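Long-range contacts in phenol hydroxylase component phL (Pseudomonas stutzeri, PDB 3U52), which probably forms the second large, helical subunit of a multicomponent phenol hydroxylase that adds oxygen to phenol: residues R31-Y37 / S74-Y80; W70-D75 / A146-M152; F212-L216 / M267-V271. All blocks are in the same frame, centred on the assembly; numbering follows the deposited sequence.

In the fold
Following the chain from the N terminus, helix 31-36 comes after helix 18-24, and contact 1 closes a 36-residue connection without helix or strand by bringing it against residues 74-80, just before helix 81-105. Contact 2 crosses contact 1: its first segment, 70-75, shares Ser74 and Asp75 with it, while its second opens helix 147-175, beyond 70 mostly helical residues. The two centres lie about 8 Å apart. Contact 3 follows in series, joining helices 211-240 and 251-274 around a 50-residue connection. It touches contact 2, with Trp70 meeting Phe212 and Val271. Together the three tie helix 31-36, through the 70-80 loop, to the helical core.

Contact 1 of 3, residues R31-Y37 / S74-Y80; sequences RYQEASY and SDPRQFY
Tyr32 of helix 31-36 pushes its ring into the type I beta turn Asp75-Gln78, which is also closed by an Asx turn at Asp75. With CG anti to the backbone N (chi1 179°), the ring runs outward until the phenol oxygen meets the loop backbone: Asp75 N donates to Tyr32 OH at 3.1 Å, with an N-H...O angle of 151°. Gln78 CA covers one ring face as a CH-pi contact, 3.9 Å from the Tyr32 centroid. Ser36 OG lies over the opposite face, and Phe79 O approaches the edge, 3.5 Å from Tyr32 CE1, which together limit tilting. Tyr80, at the N-cap position of helix 81-105, turns a ring face to the other segment. Arg31 CB sits 4.1 Å from the centroid of that ring, while the Arg31 guanidinium leads away to a salt bridge with an acidic residue of another protein chain. Ala35 CB also touches Tyr80 CB, at 3.8 Å. The turn itself is braced by Arg77, which grips the Asp75 carboxylate side-on with two nitrogens. Asp75 OD1 lies close to the guanidinium plane, 3.0 Å from Arg77 NE, and Arg77 NH2 reaches Asp75 OD2 at 2.9 Å.

Contact 2 of 3, residues W70-D75 / A146-M152; sequences WCAVSD and ATTVSQM
Val73 and Thr148 supply the hydrogen bond that joins the 70-75 loop, which starts with a short 3-10 turn, to the first turns of helix 147-175, where Ala146 holds the N-cap position. Thr148 OG1 donates to Val73 O at 2.8 Å, and the C=O...O angle of 175° puts the donor almost straight ahead of the carbonyl. The torsion responsible is chi1 54°, which sets OG1 between the backbone N and the carbonyl carbon of Thr148 and turns it to the loop. The carbonyl of the buried residue Val73 thereby gains a partner from the helix. Apolar contacts flank this bond. On the side of the 3-10 turn, Trp70 CB meets Ala146 CB at 3.7 Å, and the Trp70 ring reaches Val149 CG2 through CE3 at 4.1 Å. Val73 CG1, anti to its own amide nitrogen, meets two helix residues, approaching Val149 CG2 at 3.8 Å and the Met152 methyl CE at 3.6 Å. Trp263 of helix 251-274 also packs on Met152 and Asp75. A further contact involves sulfur: Asp75 and Met152 run past each other in opposite directions, with Asp75 CB 3.8 Å from Met152 SD.

Contact 3 of 3, residues F212-L216 / M267-V271; sequences FELTL and MMKAV
Val271 lies over one face of the Phe212 ring: its CG1 is 4.2 Å from the centroid and 26° off the normal, a CH-pi contact, while the second methyl, Val271 CG2, approaches Phe212 CE1 at 3.6 Å. Two methionines complete the first shell, both as Met-aromatic contacts. Met268 SD stands at the ring edge, 4.0 Å from Phe212 CE2. Met267 SD comes in obliquely, and the carbon before it, Met267 CG, is near the ring plane at 3.9 Å from Phe212 CE1. On the side opposite Val271, Thr215 CG2, one turn along the same helix, lies over the centre of the ring, which is thus clamped between two aliphatic groups.

Further out, the Met267 chain is extended through chi1 and chi2 and then bends at chi3 (75°), which brings its methyl CE tip to tip with Thr215 CG2 at 3.6 Å. Met268, bent at both chi2 and chi3, brings its CE to Leu216 CD1 at 3.9 Å, the two side chains crossing at about a right angle. The hydroxyl of Thr215 is hydrogen-bonded to His153 and Asn219. No hydrogen bond joins the two segments.

The axes of 212-216 and 267-271 come no closer than 12.5 Å, their N-to-C directions 137° apart, nearer antiparallel than parallel, and long side chains bridge them. Helices 211-240 and 251-274 also carry residues lining xenon sites in the crystal, Tyr227 and Asp232 after segment 212-216 and Tyr257 before segment 267-271. Leu282 and Trp285 of helix 276-302 cover one flank, Ile140 of helix 126-143 packs on Thr215, and the chain contributes no strands here.

Contact 1 of 3, residues R31-Y37 / S74-Y80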
loop_
_atom_site.group_PDB
_atom_site.type_symbol
_atom_site.label_atom_id
_atom_site.label_comp_id
_atom_site.label_asym_id
_atom_site.label_seq_id
_atom_site.Cartn_x
_atom_site.Cartn_y
_atom_site.Cartn_z
ATOM N N ARG D 31 -13.875 9.174 3.719
ATOM C CA ARG D 31 -12.629 9.533 4.403
ATOM C C ARG D 31 -12.658 11.018 4.803
ATOM O O ARG D 31 -12.282 11.368 5.933
ATOM C CB ARG D 31 -11.400 9.199 3.545
ATOM C CG ARG D 31 -11.121 7.668 3.347
ATOM C CD ARG D 31 -9.977 7.048 4.179
ATOM N NE ARG D 31 -9.888 5.569 4.036
ATOM C CZ ARG D 31 -10.001 4.670 5.041
ATOM N NH1 ARG D 31 -10.211 5.049 6.290
ATOM N NH2 ARG D 31 -9.916 3.362 4.802
ATOM N N TYR D 32 -13.109 11.885 3.893
ATOM C CA TYR D 32 -13.233 13.319 4.192
ATOM C C TYR D 32 -14.129 13.555 5.382
ATOM O O TYR D 32 -13.756 14.325 6.254
ATOM C CB TYR D 32 -13.727 14.120 2.971
ATOM C CG TYR D 32 -13.870 15.597 3.275
ATOM C CD1 TYR D 32 -12.745 16.419 3.424
ATOM C CD2 TYR D 32 -15.115 16.164 3.480
ATOM C CE1 TYR D 32 -12.898 17.794 3.727
ATOM C CE2 TYR D 32 -15.258 17.517 3.781
ATOM C CZ TYR D 32 -14.150 18.318 3.900
ATOM O OH TYR D 32 -14.332 19.651 4.216
ATOM N N GLN D 33 -15.298 12.896 5.431
ATOM C CA GLN D 33 -16.230 13.084 6.552
ATOM C C GLN D 33 -15.619 12.664 7.886
ATOM O O GLN D 33 -15.635 13.484 8.806
ATOM C CB GLN D 33 -17.576 12.401 6.366
ATOM C CG GLN D 33 -18.412 13.046 5.222
ATOM C CD GLN D 33 -19.618 12.216 4.818
ATOM O OE1 GLN D 33 -19.562 11.004 4.804
ATOM N NE2 GLN D 33 -20.697 12.880 4.433
ATOM N N GLU D 34 -15.079 11.447 7.991
ATOM C CA GLU D 34 -14.478 10.979 9.246
ATOM C C GLU D 34 -13.294 11.842 9.729
ATOM O O GLU D 34 -12.987 11.886 10.932
ATOM C CB GLU D 34 -14.091 9.476 9.177
ATOM C CG GLU D 34 -15.348 8.645 8.991
ATOM C CD GLU D 34 -15.202 7.129 9.183
ATOM O OE1 GLU D 34 -14.119 6.569 8.960
ATOM O OE2 GLU D 34 -16.236 6.481 9.520
ATOM N N ALA D 35 -12.651 12.509 8.789
ATOM C CA ALA D 35 -11.446 13.239 9.095
ATOM C C ALA D 35 -11.707 14.666 9.481
ATOM O O ALA D 35 -10.819 15.290 10.044
ATOM C CB ALA D 35 -10.470 13.210 7.899
ATOM N N SER D 36 -12.899 15.176 9.166
ATOM C CA SER D 36 -13.099 16.598 9.096
ATOM C C SER D 36 -14.212 17.214 9.966
ATOM O O SER D 36 -14.311 18.445 10.033
ATOM C CB SER D 36 -13.280 17.013 7.638
ATOM O OG SER D 36 -12.161 16.602 6.872
ATOM N N TYR D 37 -15.059 16.376 10.579
ATOM C CA TYR D 37 -16.264 16.858 11.239
ATOM C C TYR D 37 -16.255 16.496 12.701
ATOM O O TYR D 37 -16.129 15.328 13.026
ATOM C CB TYR D 37 -17.532 16.256 10.588
ATOM C CG TYR D 37 -17.831 16.842 9.222
ATOM C CD1 TYR D 37 -17.294 16.251 8.063
ATOM C CD2 TYR D 37 -18.613 17.994 9.089
ATOM C CE1 TYR D 37 -17.537 16.785 6.821
ATOM C CE2 TYR D 37 -18.873 18.539 7.836
ATOM C CZ TYR D 37 -18.336 17.928 6.724
ATOM O OH TYR D 37 -18.575 18.442 5.501
ATOM N N SER D 74 -17.855 23.644 3.990
ATOM C CA SER D 74 -17.196 22.377 3.667
ATOM C C SER D 74 -16.408 22.545 2.373
ATOM O O SER D 74 -16.675 23.454 1.594
ATOM C CB SER D 74 -18.209 21.249 3.483
ATOM O OG SER D 74 -18.940 21.047 4.693
ATOM N N ASP D 75 -15.469 21.641 2.141
ATOM C CA ASP D 75 -14.523 21.770 1.041
ATOM C C ASP D 75 -15.065 20.961 -0.156
ATOM O O ASP D 75 -15.242 19.746 -0.041
ATOM C CB ASP D 75 -13.151 21.242 1.475
ATOM C CG ASP D 75 -12.068 21.454 0.408
ATOM O OD1 ASP D 75 -12.375 21.991 -0.665
ATOM O OD2 ASP D 75 -10.910 21.074 0.620
ATOM N N PRO D 76 -15.350 21.639 -1.292
ATOM C CA PRO D 76 -15.730 20.963 -2.542
ATOM C C PRO D 76 -14.673 19.975 -3.070
ATOM O O PRO D 76 -15.047 18.998 -3.720
ATOM C CB PRO D 76 -15.941 22.121 -3.551
ATOM C CG PRO D 76 -16.030 23.376 -2.719
ATOM C CD PRO D 76 -15.315 23.107 -1.414
ATOM N N ARG D 77 -13.384 20.231 -2.829
ATOM C CA ARG D 77 -12.287 19.336 -3.210
ATOM C C ARG D 77 -12.204 18.081 -2.291
ATOM O O ARG D 77 -11.538 17.108 -2.624
ATOM C CB ARG D 77 -10.950 20.105 -3.164
ATOM C CG ARG D 77 -10.869 21.384 -4.006
ATOM C CD ARG D 77 -9.698 22.249 -3.490
ATOM N NE ARG D 77 -9.743 22.456 -2.034
ATOM C CZ ARG D 77 -8.744 22.956 -1.297
ATOM N NH1 ARG D 77 -7.656 23.395 -1.876
ATOM N NH2 ARG D 77 -8.861 23.057 0.026
ATOM N N GLN D 78 -12.863 18.128 -1.129
ATOM C CA GLN D 78 -12.814 17.028 -0.129
ATOM C C GLN D 78 -11.388 16.663 0.339
ATOM O O GLN D 78 -11.036 15.492 0.504
ATOM C CB GLN D 78 -13.559 15.818 -0.668
ATOM C CG GLN D 78 -14.921 16.216 -1.218
ATOM C CD GLN D 78 -15.996 16.180 -0.203
ATOM O OE1 GLN D 78 -16.473 17.250 0.270
ATOM N NE2 GLN D 78 -16.425 14.970 0.157
ATOM N N PHE D 79 -10.564 17.681 0.550
ATOM C CA PHE D 79 -9.210 17.481 0.978
ATOM C C PHE D 79 -9.163 17.171 2.488
ATOM O O PHE D 79 -9.384 18.031 3.315
ATOM C CB PHE D 79 -8.363 18.728 0.687
ATOM C CG PHE D 79 -7.852 18.846 -0.724
ATOM C CD1 PHE D 79 -7.031 19.928 -1.067
ATOM C CD2 PHE D 79 -8.162 17.922 -1.714
ATOM C CE1 PHE D 79 -6.542 20.068 -2.388
ATOM C CE2 PHE D 79 -7.682 18.069 -3.036
ATOM C CZ PHE D 79 -6.855 19.114 -3.371
ATOM N N TYR D 80 -8.850 15.929 2.823
ATOM C CA TYR D 80 -8.256 15.603 4.121
ATOM C C TYR D 80 -6.785 15.549 3.813
ATOM O O TYR D 80 -6.398 15.726 2.630
ATOM C CB TYR D 80 -8.830 14.308 4.707
ATOM C CG TYR D 80 -8.687 13.125 3.783
ATOM C CD1 TYR D 80 -7.666 12.217 3.962
ATOM C CD2 TYR D 80 -9.561 12.928 2.739
ATOM C CE1 TYR D 80 -7.490 11.149 3.104
ATOM C CE2 TYR D 80 -9.407 11.854 1.891
ATOM C CZ TYR D 80 -8.354 10.972 2.079
ATOM O OH TYR D 80 -8.166 9.887 1.236
#

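Contact 2 of 3, residues W70-D75 / A146-M152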
loop_
_atom_site.group_PDB
_atom_site.type_symbol
_atom_site.label_atom_id
_atom_site.label_comp_id
_atom_site.label_asym_id
_atom_site.label_seq_id
_atom_site.Cartn_x
_atom_site.Cartn_y
_atom_site.Cartn_z
ATOM N N TRP D 70 -20.787 26.051 11.925
ATOM C CA TRP D 70 -19.598 26.330 11.079
ATOM C C TRP D 70 -19.199 25.198 10.094
ATOM O O TRP D 70 -18.508 25.447 9.100
ATOM C CB TRP D 70 -18.393 26.751 11.917
ATOM C CG TRP D 70 -18.309 28.226 12.157
ATOM C CD1 TRP D 70 -18.531 28.883 13.346
ATOM C CD2 TRP D 70 -17.974 29.245 11.189
ATOM N NE1 TRP D 70 -18.357 30.244 13.170
ATOM C CE2 TRP D 70 -18.017 30.494 11.865
ATOM C CE3 TRP D 70 -17.671 29.223 9.813
ATOM C CZ2 TRP D 70 -17.758 31.712 11.215
ATOM C CZ3 TRP D 70 -17.396 30.426 9.166
ATOM C CH2 TRP D 70 -17.457 31.668 9.876
ATOM N N CYS D 71 -19.595 23.957 10.402
ATOM C CA CYS D 71 -19.525 22.823 9.443
ATOM C C CYS D 71 -20.437 22.925 8.216
ATOM O O CYS D 71 -20.359 22.071 7.337
ATOM C CB CYS D 71 -19.830 21.508 10.134
ATOM S SG CYS D 71 -18.671 21.212 11.404
ATOM N N ALA D 72 -21.307 23.938 8.154
ATOM C CA ALA D 72 -21.920 24.320 6.886
ATOM C C ALA D 72 -20.832 24.669 5.851
ATOM O O ALA D 72 -21.042 24.526 4.635
ATOM C CB ALA D 72 -22.836 25.532 7.068
ATOM N N VAL D 73 -19.694 25.174 6.310
ATOM C CA VAL D 73 -18.606 25.479 5.384
ATOM C C VAL D 73 -17.810 24.197 5.200
ATOM O O VAL D 73 -17.213 23.697 6.156
ATOM C CB VAL D 73 -17.710 26.636 5.882
ATOM C CG1 VAL D 73 -16.443 26.728 5.053
ATOM C CG2 VAL D 73 -18.471 27.972 5.851
ATOM N N SER D 74 -17.855 23.644 3.990
ATOM C CA SER D 74 -17.196 22.377 3.667
ATOM C C SER D 74 -16.408 22.545 2.373
ATOM O O SER D 74 -16.675 23.454 1.594
ATOM C CB SER D 74 -18.209 21.249 3.483
ATOM O OG SER D 74 -18.940 21.047 4.693
ATOM N N ASP D 75 -15.469 21.641 2.141
ATOM C CA ASP D 75 -14.523 21.770 1.041
ATOM C C ASP D 75 -15.065 20.961 -0.156
ATOM O O ASP D 75 -15.242 19.746 -0.041
ATOM C CB ASP D 75 -13.151 21.242 1.475
ATOM C CG ASP D 75 -12.068 21.454 0.408
ATOM O OD1 ASP D 75 -12.375 21.991 -0.665
ATOM O OD2 ASP D 75 -10.910 21.074 0.620
ATOM N N ALA D 146 -14.095 25.228 13.525
ATOM C CA ALA D 146 -14.475 24.014 12.802
ATOM C C ALA D 146 -13.254 23.432 12.088
ATOM O O ALA D 146 -12.479 24.160 11.456
ATOM C CB ALA D 146 -15.554 24.350 11.813
ATOM N N THR D 147 -13.066 22.124 12.201
ATOM C CA THR D 147 -11.974 21.415 11.470
ATOM C C THR D 147 -12.047 21.620 9.965
ATOM O O THR D 147 -11.025 21.791 9.348
ATOM C CB THR D 147 -11.897 19.914 11.831
ATOM O OG1 THR D 147 -11.527 19.841 13.200
ATOM C CG2 THR D 147 -10.829 19.181 10.992
ATOM N N THR D 148 -13.255 21.674 9.405
ATOM C CA THR D 148 -13.455 21.881 7.962
ATOM C C THR D 148 -12.882 23.228 7.558
ATOM O O THR D 148 -12.333 23.367 6.471
ATOM C CB THR D 148 -14.954 21.837 7.524
ATOM O OG1 THR D 148 -15.719 22.762 8.314
ATOM C CG2 THR D 148 -15.575 20.447 7.673
ATOM N N VAL D 149 -13.004 24.226 8.440
ATOM C CA VAL D 149 -12.493 25.569 8.127
ATOM C C VAL D 149 -11.007 25.685 8.433
ATOM O O VAL D 149 -10.250 26.151 7.595
ATOM C CB VAL D 149 -13.305 26.633 8.896
ATOM C CG1 VAL D 149 -12.697 28.029 8.687
ATOM C CG2 VAL D 149 -14.802 26.551 8.467
ATOM N N SER D 150 -10.560 25.246 9.612
ATOM C CA SER D 150 -9.125 25.387 9.920
ATOM C C SER D 150 -8.207 24.538 8.985
ATOM O O SER D 150 -7.105 24.970 8.606
ATOM C CB SER D 150 -8.863 25.079 11.395
ATOM O OG SER D 150 -9.268 23.723 11.661
ATOM N N GLN D 151 -8.660 23.343 8.576
ATOM C CA GLN D 151 -7.782 22.573 7.685
ATOM C C GLN D 151 -7.633 23.273 6.336
ATOM O O GLN D 151 -6.587 23.251 5.768
ATOM C CB GLN D 151 -8.195 21.107 7.561
ATOM C CG GLN D 151 -9.326 20.832 6.627
ATOM C CD GLN D 151 -9.626 19.313 6.515
ATOM O OE1 GLN D 151 -10.792 18.892 6.490
ATOM N NE2 GLN D 151 -8.583 18.522 6.415
ATOM N N MET D 152 -8.673 23.925 5.831
ATOM C CA MET D 152 -8.542 24.583 4.510
ATOM C C MET D 152 -7.557 25.718 4.593
ATOM O O MET D 152 -6.838 26.019 3.658
ATOM C CB MET D 152 -9.906 25.104 4.063
ATOM C CG MET D 152 -10.906 23.990 3.693
ATOM S SD MET D 152 -12.357 24.685 2.803
ATOM C CE MET D 152 -13.199 25.709 3.997
#

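Contact 3 of 3, residues F212-L216 / M267-V271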
loop_
_atom_site.group_PDB
_atom_site.type_symbol
_atom_site.label_atom_id
_atom_site.label_comp_id
_atom_site.label_asym_id
_atom_site.label_seq_id
_atom_site.Cartn_x
_atom_site.Cartn_y
_atom_site.Cartn_z
ATOM N N PHE D 212 -12.226 35.968 10.263
ATOM C CA PHE D 212 -12.979 35.982 9.012
ATOM C C PHE D 212 -12.732 37.242 8.177
ATOM O O PHE D 212 -12.552 37.151 6.959
ATOM C CB PHE D 212 -14.476 35.695 9.153
ATOM C CG PHE D 212 -15.063 35.146 7.879
ATOM C CD1 PHE D 212 -15.125 33.770 7.683
ATOM C CD2 PHE D 212 -15.455 36.008 6.823
ATOM C CE1 PHE D 212 -15.634 33.229 6.470
ATOM C CE2 PHE D 212 -15.947 35.497 5.607
ATOM C CZ PHE D 212 -16.062 34.089 5.435
ATOM N N GLU D 213 -12.647 38.395 8.848
ATOM C CA GLU D 213 -12.190 39.615 8.173
ATOM C C GLU D 213 -10.864 39.302 7.468
ATOM O O GLU D 213 -10.695 39.602 6.291
ATOM C CB GLU D 213 -12.013 40.786 9.160
ATOM C CG GLU D 213 -11.687 42.120 8.459
ATOM C CD GLU D 213 -11.385 43.268 9.415
ATOM O OE1 GLU D 213 -10.963 44.337 8.893
ATOM O OE2 GLU D 213 -11.584 43.130 10.647
ATOM N N LEU D 214 -9.939 38.663 8.196
ATOM C CA LEU D 214 -8.643 38.299 7.634
ATOM C C LEU D 214 -8.722 37.350 6.430
ATOM O O LEU D 214 -8.048 37.594 5.420
ATOM C CB LEU D 214 -7.718 37.707 8.709
ATOM C CG LEU D 214 -6.240 37.626 8.354
ATOM C CD1 LEU D 214 -5.635 38.898 7.808
ATOM C CD2 LEU D 214 -5.487 37.129 9.564
ATOM N N THR D 215 -9.519 36.277 6.518
ATOM C CA THR D 215 -9.604 35.365 5.355
ATOM C C THR D 215 -10.178 36.064 4.106
ATOM O O THR D 215 -9.694 35.860 2.977
ATOM C CB THR D 215 -10.325 34.017 5.678
ATOM O OG1 THR D 215 -10.001 33.079 4.654
ATOM C CG2 THR D 215 -11.819 34.139 5.683
ATOM N N LEU D 216 -11.211 36.877 4.318
ATOM C CA LEU D 216 -11.832 37.693 3.281
ATOM C C LEU D 216 -10.815 38.591 2.595
ATOM O O LEU D 216 -10.748 38.633 1.380
ATOM C CB LEU D 216 -12.944 38.567 3.901
ATOM C CG LEU D 216 -13.590 39.676 3.030
ATOM C CD1 LEU D 216 -14.332 39.069 1.869
ATOM C CD2 LEU D 216 -14.563 40.434 3.864
ATOM N N MET D 267 -16.945 28.747 0.696
ATOM C CA MET D 267 -16.958 29.353 2.016
ATOM C C MET D 267 -17.716 30.707 2.023
ATOM O O MET D 267 -18.562 30.927 2.894
ATOM C CB MET D 267 -15.544 29.566 2.527
ATOM C CG MET D 267 -15.477 30.311 3.897
ATOM S SD MET D 267 -13.736 30.422 4.429
ATOM C CE MET D 267 -13.138 31.718 3.322
ATOM N N MET D 268 -17.413 31.589 1.076
ATOM C CA MET D 268 -18.196 32.826 0.901
ATOM C C MET D 268 -19.699 32.580 0.695
ATOM O O MET D 268 -20.495 33.251 1.307
ATOM C CB MET D 268 -17.640 33.695 -0.214
ATOM C CG MET D 268 -16.344 34.440 0.145
ATOM S SD MET D 268 -16.456 35.492 1.619
ATOM C CE MET D 268 -17.424 36.851 0.931
ATOM N N LYS D 269 -20.093 31.632 -0.154
ATOM C CA LYS D 269 -21.522 31.341 -0.366
ATOM C C LYS D 269 -22.264 30.968 0.908
ATOM O O LYS D 269 -23.396 31.397 1.105
ATOM C CB LYS D 269 -21.749 30.221 -1.370
ATOM C CG LYS D 269 -21.587 30.637 -2.831
ATOM C CD LYS D 269 -22.267 29.605 -3.765
ATOM C CE LYS D 269 -23.499 30.186 -4.452
ATOM N NZ LYS D 269 -23.096 31.274 -5.422
ATOM N N ALA D 270 -21.627 30.163 1.763
ATOM C CA ALA D 270 -22.266 29.676 2.988
ATOM C C ALA D 270 -22.335 30.756 4.058
ATOM O O ALA D 270 -23.338 30.851 4.764
ATOM C CB ALA D 270 -21.554 28.420 3.506
ATOM N N VAL D 271 -21.278 31.577 4.164
ATOM C CA VAL D 271 -21.234 32.664 5.174
ATOM C C VAL D 271 -22.178 33.848 4.792
ATOM O O VAL D 271 -22.980 34.304 5.606
ATOM C CB VAL D 271 -19.773 33.118 5.426
ATOM C CG1 VAL D 271 -19.707 34.215 6.448
ATOM C CG2 VAL D 271 -18.955 31.947 5.953
#